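Long-range contacts in CocE/NonD family hydrolase (Staphylococcus aureus subsp. aureus COL, PDB 3III), which probably hydrolyses ester or amide bonds as a serine hydrolase of the alpha/beta-hydrolase fold, its natural substrate not established: residues 27-32 / 98-103; 379-384 / 543-548. All blocks are in the same frame, centred on the assembly; numbering follows the deposited sequence.

Interaction 1. Residues 27-32 / 98-103; sequences VVDSVQ and PTSSFT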
ATOM      1  N   VAL A  27     -20.274   0.360 -26.780  1.00  6.25           N
ATOM      2  CA  VAL A  27     -21.184   0.932 -25.787  1.00  6.59           C
ATOM      3  C   VAL A  27     -20.792   0.301 -24.431  1.00  7.05           C
ATOM      4  O   VAL A  27     -20.834  -0.928 -24.287  1.00  8.36           O
ATOM      5  CB  VAL A  27     -22.664   0.633 -26.148  1.00  6.69           C
ATOM      6  CG1 VAL A  27     -23.639   1.109 -25.094  1.00  6.24           C
ATOM      7  CG2 VAL A  27     -23.040   1.227 -27.541  1.00  6.20           C
ATOM      8  N   VAL A  28     -20.505   1.145 -23.449  1.00  7.32           N
ATOM      9  CA  VAL A  28     -19.955   0.743 -22.137  1.00  7.25           C
ATOM     10  C   VAL A  28     -21.090   0.789 -21.129  1.00  8.26           C
ATOM     11  O   VAL A  28     -21.894   1.706 -21.156  1.00  8.59           O
ATOM     12  CB  VAL A  28     -18.752   1.682 -21.694  1.00  7.12           C
ATOM     13  CG1 VAL A  28     -18.301   1.417 -20.186  1.00  4.56           C
ATOM     14  CG2 VAL A  28     -17.580   1.526 -22.641  1.00  7.70           C
ATOM     15  N   ASP A  29     -21.119  -0.199 -20.240  1.00  8.94           N
ATOM     16  CA  ASP A  29     -22.064  -0.237 -19.127  1.00  9.69           C
ATOM     17  C   ASP A  29     -21.506   0.638 -17.999  1.00  9.12           C
ATOM     18  O   ASP A  29     -20.940   0.152 -17.040  1.00  7.59           O
ATOM     19  CB  ASP A  29     -22.302  -1.669 -18.644  1.00  9.91           C
ATOM     20  CG  ASP A  29     -20.978  -2.466 -18.419  1.00 10.51           C
ATOM     21  OD1 ASP A  29     -19.952  -2.298 -19.100  1.00  8.97           O
ATOM     22  OD2 ASP A  29     -20.950  -3.237 -17.515  1.00 10.20           O
ATOM     23  N   SER A  30     -21.614   1.954 -18.144  1.00  8.72           N
ATOM     24  CA  SER A  30     -21.071   2.850 -17.137  1.00  7.64           C
ATOM     25  C   SER A  30     -21.882   2.729 -15.833  1.00  8.07           C
ATOM     26  O   SER A  30     -23.093   2.673 -15.862  1.00  8.00           O
ATOM     27  CB  SER A  30     -21.092   4.315 -17.608  1.00  9.24           C
ATOM     28  OG  SER A  30     -20.755   5.169 -16.521  1.00  7.03           O
ATOM     29  N   VAL A  31     -21.181   2.689 -14.715  1.00  7.73           N
ATOM     30  CA  VAL A  31     -21.752   2.640 -13.359  1.00  9.31           C
ATOM     31  C   VAL A  31     -22.500   3.953 -13.013  1.00  8.76           C
ATOM     32  O   VAL A  31     -23.484   3.940 -12.279  1.00  8.08           O
ATOM     33  CB  VAL A  31     -20.538   2.339 -12.363  1.00 10.20           C
ATOM     34  CG1 VAL A  31     -20.787   2.783 -10.942  1.00 14.42           C
ATOM     35  CG2 VAL A  31     -20.232   0.863 -12.453  1.00 14.20           C
ATOM     36  N   GLN A  32     -21.960   5.084 -13.490  1.00  6.45           N
ATOM     37  CA  GLN A  32     -22.463   6.405 -13.161  1.00  6.72           C
ATOM     38  C   GLN A  32     -23.418   6.952 -14.218  1.00  6.23           C
ATOM     39  O   GLN A  32     -24.347   7.665 -13.909  1.00  6.71           O
ATOM     40  CB  GLN A  32     -21.269   7.373 -13.025  1.00  5.60           C
ATOM     41  CG  GLN A  32     -20.260   6.898 -11.983  1.00  7.35           C
ATOM     42  CD  GLN A  32     -19.182   5.926 -12.476  1.00  7.86           C
ATOM     43  OE1 GLN A  32     -18.981   5.719 -13.706  1.00  5.06           O
ATOM     44  NE2 GLN A  32     -18.458   5.321 -11.494  1.00  2.72           N
ATOM     45  N   PRO A  98     -18.048  -1.326  -7.657  1.00 11.49           N
ATOM     46  CA  PRO A  98     -18.826  -1.182  -8.883  1.00 11.37           C
ATOM     47  C   PRO A  98     -17.978  -0.644 -10.044  1.00  9.75           C
ATOM     48  O   PRO A  98     -17.400   0.442  -9.929  1.00  9.10           O
ATOM     49  CB  PRO A  98     -19.875  -0.169  -8.483  1.00 11.50           C
ATOM     50  CG  PRO A  98     -19.211   0.681  -7.463  1.00 12.42           C
ATOM     51  CD  PRO A  98     -18.327  -0.235  -6.712  1.00 11.85           C
ATOM     52  N   THR A  99     -17.907  -1.399 -11.134  1.00 10.01           N
ATOM     53  CA  THR A  99     -17.186  -0.917 -12.316  1.00 11.41           C
ATOM     54  C   THR A  99     -17.902  -1.398 -13.568  1.00 11.67           C
ATOM     55  O   THR A  99     -18.730  -2.331 -13.500  1.00 10.34           O
ATOM     56  CB  THR A  99     -15.718  -1.365 -12.370  1.00 10.96           C
ATOM     57  OG1 THR A  99     -15.683  -2.749 -12.762  1.00 12.74           O
ATOM     58  CG2 THR A  99     -15.011  -1.171 -11.095  1.00 11.84           C
ATOM     59  N   SER A 100     -17.621  -0.731 -14.697  1.00 11.44           N
ATOM     60  CA  SER A 100     -18.033  -1.276 -15.966  1.00 11.84           C
ATOM     61  C   SER A 100     -17.263  -2.574 -16.291  1.00 11.53           C
ATOM     62  O   SER A 100     -16.213  -2.886 -15.743  1.00 11.02           O
ATOM     63  CB  SER A 100     -17.800  -0.321 -17.100  1.00 11.13           C
ATOM     64  OG  SER A 100     -16.427  -0.184 -17.357  1.00 10.28           O
ATOM     65  N   SER A 101     -17.766  -3.286 -17.275  1.00 13.40           N
ATOM     66  CA  SER A 101     -17.115  -4.519 -17.713  1.00 13.33           C
ATOM     67  C   SER A 101     -15.796  -4.266 -18.483  1.00 13.78           C
ATOM     68  O   SER A 101     -15.094  -5.224 -18.903  1.00 13.20           O
ATOM     69  CB  SER A 101     -18.142  -5.346 -18.483  1.00 14.00           C
ATOM     70  OG  SER A 101     -18.601  -4.616 -19.616  1.00 16.04           O
ATOM     71  N   PHE A 102     -15.445  -2.994 -18.699  1.00 13.61           N
ATOM     72  CA  PHE A 102     -14.231  -2.633 -19.463  1.00 13.38           C
ATOM     73  C   PHE A 102     -13.126  -2.085 -18.517  1.00 13.27           C
ATOM     74  O   PHE A 102     -12.296  -1.254 -18.910  1.00 14.50           O
ATOM     75  CB  PHE A 102     -14.590  -1.622 -20.545  1.00 14.93           C
ATOM     76  CG  PHE A 102     -15.385  -2.218 -21.705  1.00 12.42           C
ATOM     77  CD1 PHE A 102     -14.737  -2.706 -22.810  1.00 15.29           C
ATOM     78  CD2 PHE A 102     -16.759  -2.313 -21.645  1.00 12.66           C
ATOM     79  CE1 PHE A 102     -15.441  -3.259 -23.859  1.00 15.52           C
ATOM     80  CE2 PHE A 102     -17.475  -2.870 -22.690  1.00 14.77           C
ATOM     81  CZ  PHE A 102     -16.830  -3.353 -23.785  1.00 16.00           C
ATOM     82  N   THR A 103     -13.155  -2.541 -17.271  1.00 12.12           N
ATOM     83  CA  THR A 103     -12.257  -2.103 -16.222  1.00 11.75           C
ATOM     84  C   THR A 103     -11.538  -3.321 -15.588  1.00 13.17           C
ATOM     85  O   THR A 103     -12.077  -3.961 -14.702  1.00 11.69           O
ATOM     86  CB  THR A 103     -13.017  -1.401 -15.095  1.00 12.78           C
ATOM     87  OG1 THR A 103     -13.902  -0.408 -15.627  1.00 13.36           O
ATOM     88  CG2 THR A 103     -12.045  -0.756 -14.117  1.00 10.36           C
TER
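A type I beta turn, Ser100 to Thr103, is held at Ser101 by the carboxylate of Asp29, which joins edge strand 22-30 of the hydrolase-domain sheet to the loop that runs from helix 87-90 to helix 110-113. Ser101 N gives a nearly straight bond to Asp29 OD1 (3.0 Å, 164°) and a more bent one to Asp29 OD2 (3.2 Å), meeting both oxygens on their syn sides, slightly out of the carboxylate plane. Ser101 OG adds a 2.7 Å bond to Asp29 OD1 from above that plane, on the opposite face from the amide. Aspartate suits the place because a carboxylate on a short chain can accept from both Ser101 N and Ser101 OG; its CG, set between the backbone N and carbonyl carbon (chi1 48°), swings toward Ser101. Serine answers with a small hydroxyl next to its own N-H. Ser100 OG turns instead to Asp109 and accepts from Phe102 N in an ST turn.

Apolar branches pack beside the carboxylate. Val28 CG1 lies 3.6 Å from Ser100 CB, while Val28 CG2 comes obliquely to the Phe102 ring, whose edge faces Asp29 OD1. Val31 CG2 rests on the backbone, 3.4 Å from Thr99 C, and Val31 CG1 meets Pro98 CB at 3.9 Å. With three bonds from one residue, the carboxylate is restrained in rotation, and the two donors probably help to stabilise its negative charge.

Interaction 2. Residues 379-384 / 543-548; sequences AHVAQY and MIYTGG
Val381 lays its side chain against Tyr545, the two running side by side on one face of a beta sheet. Val381 CB is 3.8 Å from Tyr545 CD1. Beyond it CG2, anti to the backbone N, sits over the ring in a CH-pi contact, 3.7 Å from the Tyr545 centroid and 19° off the normal; valine's branch at CB is what sets a methyl directly over the ring face. Tyr545 OH bonds to Ser416 of the adjoining strand 408-417.

The strands are an antiparallel pair of the C-terminal non-catalytic beta domain, strand 541-546 lying between 380-385 and 408-417. In the hydrogen-bonded pair His380 and Thr546, His380 N reaches Thr546 O at 2.8 Å and Thr546 N returns a bond to His380 O; Ala382 and Ile544 do likewise, with Ile544 N to Ala382 O at 2.7 Å. Small Ala382, its methyl against Ala366, shares its face with Ile544, whose branched chain packs on Leu413 and Val415 and has CG1 4.0 Å from Tyr384 CE2. After the strand, Gly547 takes backbone angles (phi 89°, psi 157°) at which a CB would be jammed against the preceding carbonyl O and sit close to Ala379 N, so glycine is called for.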
ATOM      1  N   ALA A 379      15.020  -3.205  36.930  1.00 12.07           N
ATOM      2  CA  ALA A 379      15.105  -4.101  35.785  1.00 10.93           C
ATOM      3  C   ALA A 379      14.458  -5.426  36.160  1.00 10.50           C
ATOM      4  O   ALA A 379      14.767  -5.987  37.203  1.00  8.80           O
ATOM      5  CB  ALA A 379      16.555  -4.300  35.367  1.00 10.48           C
ATOM      6  N   HIS A 380      13.482  -5.834  35.343  1.00  9.98           N
ATOM      7  CA  HIS A 380      12.829  -7.142  35.421  1.00 11.17           C
ATOM      8  C   HIS A 380      12.692  -7.734  34.055  1.00 11.51           C
ATOM      9  O   HIS A 380      12.846  -7.046  33.082  1.00 10.12           O
ATOM     10  CB  HIS A 380      11.453  -7.050  36.054  1.00 10.93           C
ATOM     11  CG  HIS A 380      11.552  -6.755  37.499  1.00  9.08           C
ATOM     12  ND1 HIS A 380      11.695  -5.464  37.971  1.00  9.61           N
ATOM     13  CD2 HIS A 380      11.704  -7.575  38.572  1.00 12.47           C
ATOM     14  CE1 HIS A 380      11.827  -5.510  39.291  1.00 10.13           C
ATOM     15  NE2 HIS A 380      11.830  -6.777  39.673  1.00  8.92           N
ATOM     16  N   VAL A 381      12.426  -9.032  34.010  1.00 13.92           N
ATOM     17  CA  VAL A 381      12.391  -9.743  32.751  1.00 14.94           C
ATOM     18  C   VAL A 381      11.121 -10.554  32.598  1.00 16.47           C
ATOM     19  O   VAL A 381      10.687 -11.188  33.522  1.00 17.27           O
ATOM     20  CB  VAL A 381      13.631 -10.595  32.582  1.00 14.72           C
ATOM     21  CG1 VAL A 381      13.704 -11.698  33.641  1.00 15.67           C
ATOM     22  CG2 VAL A 381      13.702 -11.137  31.146  1.00 14.24           C
ATOM     23  N   ALA A 382      10.519 -10.502  31.418  1.00 17.51           N
ATOM     24  CA  ALA A 382       9.385 -11.363  31.088  1.00 18.44           C
ATOM     25  C   ALA A 382       9.783 -12.262  29.930  1.00 19.97           C
ATOM     26  O   ALA A 382      10.817 -12.047  29.261  1.00 20.95           O
ATOM     27  CB  ALA A 382       8.193 -10.555  30.706  1.00 17.13           C
ATOM     28  N   GLN A 383       8.936 -13.250  29.667  1.00 19.86           N
ATOM     29  CA  GLN A 383       9.358 -14.406  28.903  1.00 19.15           C
ATOM     30  C   GLN A 383       8.163 -14.994  28.172  1.00 17.27           C
ATOM     31  O   GLN A 383       7.059 -14.988  28.714  1.00 17.08           O
ATOM     32  CB  GLN A 383       9.900 -15.381  29.894  1.00 19.83           C
ATOM     33  CG  GLN A 383      10.747 -16.427  29.344  1.00 22.58           C
ATOM     34  CD  GLN A 383      11.282 -17.333  30.427  1.00 23.20           C
ATOM     35  OE1 GLN A 383      12.427 -17.192  30.833  1.00 28.37           O
ATOM     36  NE2 GLN A 383      10.465 -18.258  30.906  1.00 24.16           N
ATOM     37  N   TYR A 384       8.345 -15.474  26.947  1.00 13.86           N
ATOM     38  CA  TYR A 384       7.288 -16.257  26.331  1.00 11.42           C
ATOM     39  C   TYR A 384       7.973 -17.301  25.478  1.00 10.94           C
ATOM     40  O   TYR A 384       9.129 -17.114  25.073  1.00  8.85           O
ATOM     41  CB  TYR A 384       6.329 -15.381  25.513  1.00 12.22           C
ATOM     42  CG  TYR A 384       7.015 -14.572  24.423  1.00 10.69           C
ATOM     43  CD1 TYR A 384       7.298 -15.125  23.202  1.00 10.48           C
ATOM     44  CD2 TYR A 384       7.367 -13.246  24.631  1.00 11.63           C
ATOM     45  CE1 TYR A 384       7.957 -14.404  22.225  1.00  8.61           C
ATOM     46  CE2 TYR A 384       8.005 -12.511  23.654  1.00  9.15           C
ATOM     47  CZ  TYR A 384       8.300 -13.099  22.454  1.00  8.54           C
ATOM     48  OH  TYR A 384       8.976 -12.390  21.499  1.00  8.42           O
HETATM   49  N   MSE A 543      13.181 -13.554  25.872  0.50 10.44           N
HETATM   50  CA  MSE A 543      13.203 -12.673  27.046  0.50 11.70           C
HETATM   51  C   MSE A 543      12.972 -11.236  26.664  0.50 10.04           C
HETATM   52  O   MSE A 543      13.556 -10.784  25.701  0.50  9.61           O
HETATM   53  CB  MSE A 543      14.586 -12.697  27.653  0.50 12.56           C
HETATM   54  CG  MSE A 543      15.065 -14.073  27.829  0.50 20.22           C
HETATM   55 SE   MSE A 543      14.305 -14.662  29.447  0.50 37.66          SE
HETATM   56  CE  MSE A 543      15.859 -14.230  30.585  0.50 28.62           C
ATOM     57  N   ILE A 544      12.183 -10.515  27.459  1.00  9.21           N
ATOM     58  CA  ILE A 544      11.919  -9.078  27.245  1.00  9.37           C
ATOM     59  C   ILE A 544      12.192  -8.320  28.572  1.00 10.01           C
ATOM     60  O   ILE A 544      11.612  -8.619  29.608  1.00  9.98           O
ATOM     61  CB  ILE A 544      10.436  -8.817  26.815  1.00  9.71           C
ATOM     62  CG1 ILE A 544      10.060  -9.594  25.554  1.00 11.21           C
ATOM     63  CG2 ILE A 544      10.173  -7.332  26.559  1.00  7.45           C
ATOM     64  CD1 ILE A 544      10.972  -9.371  24.405  1.00  9.58           C
ATOM     65  N   TYR A 545      13.119  -7.376  28.537  1.00  9.32           N
ATOM     66  CA  TYR A 545      13.569  -6.703  29.738  1.00  7.67           C
ATOM     67  C   TYR A 545      12.964  -5.314  29.834  1.00  8.07           C
ATOM     68  O   TYR A 545      12.901  -4.586  28.855  1.00  7.44           O
ATOM     69  CB  TYR A 545      15.094  -6.601  29.734  1.00  8.24           C
ATOM     70  CG  TYR A 545      15.779  -7.914  29.668  1.00  4.87           C
ATOM     71  CD1 TYR A 545      16.279  -8.519  30.810  1.00  8.19           C
ATOM     72  CD2 TYR A 545      15.959  -8.546  28.463  1.00  7.13           C
ATOM     73  CE1 TYR A 545      16.932  -9.748  30.764  1.00  7.63           C
ATOM     74  CE2 TYR A 545      16.603  -9.773  28.394  1.00  8.05           C
ATOM     75  CZ  TYR A 545      17.080 -10.356  29.529  1.00  6.39           C
ATOM     76  OH  TYR A 545      17.728 -11.553  29.418  1.00  4.21           O
ATOM     77  N   THR A 546      12.499  -4.962  31.024  1.00  8.14           N
ATOM     78  CA  THR A 546      11.930  -3.650  31.262  1.00  8.28           C
ATOM     79  C   THR A 546      12.474  -3.091  32.563  1.00  9.04           C
ATOM     80  O   THR A 546      12.866  -3.861  33.479  1.00  9.21           O
ATOM     81  CB  THR A 546      10.427  -3.748  31.377  1.00  9.39           C
ATOM     82  OG1 THR A 546      10.085  -4.534  32.525  1.00  7.79           O
ATOM     83  CG2 THR A 546       9.813  -4.361  30.086  1.00  7.99           C
ATOM     84  N   GLY A 547      12.508  -1.762  32.651  1.00  8.72           N
ATOM     85  CA  GLY A 547      12.888  -1.094  33.900  1.00  9.54           C
ATOM     86  C   GLY A 547      14.374  -0.843  34.022  1.00 10.01           C
ATOM     87  O   GLY A 547      15.194  -1.534  33.408  1.00  9.93           O
ATOM     88  N   GLY A 548      14.731   0.134  34.856  1.00 10.81           N
ATOM     89  CA  GLY A 548      16.162   0.466  35.084  1.00 10.29           C
ATOM     90  C   GLY A 548      16.790   0.918  33.770  1.00 10.64           C
ATOM     91  O   GLY A 548      16.181   1.676  33.044  1.00 10.44           O
TER
HETATM   92  O   HOH W   1      10.566  -3.788  35.189  1.00 10.01           O

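In the fold
Interaction 1 belongs to the alpha/beta-hydrolase part of the chain and interaction 2 to the C-terminal beta domain. Their centres are 58 Å apart, on opposite sides of the chain's centre, and their nearest atoms are about 41 Å apart, so neither touches the other. Both segments of interaction 1 precede those of interaction 2 in the chain. Interaction 1 joins segments 66 residues apart at their closest ends, and interaction 2 segments 159 residues apart. A bound nickel ion lies about 8 Å from the side chain of Asp29 in interaction 1, too far for direct coordination by that carboxylate.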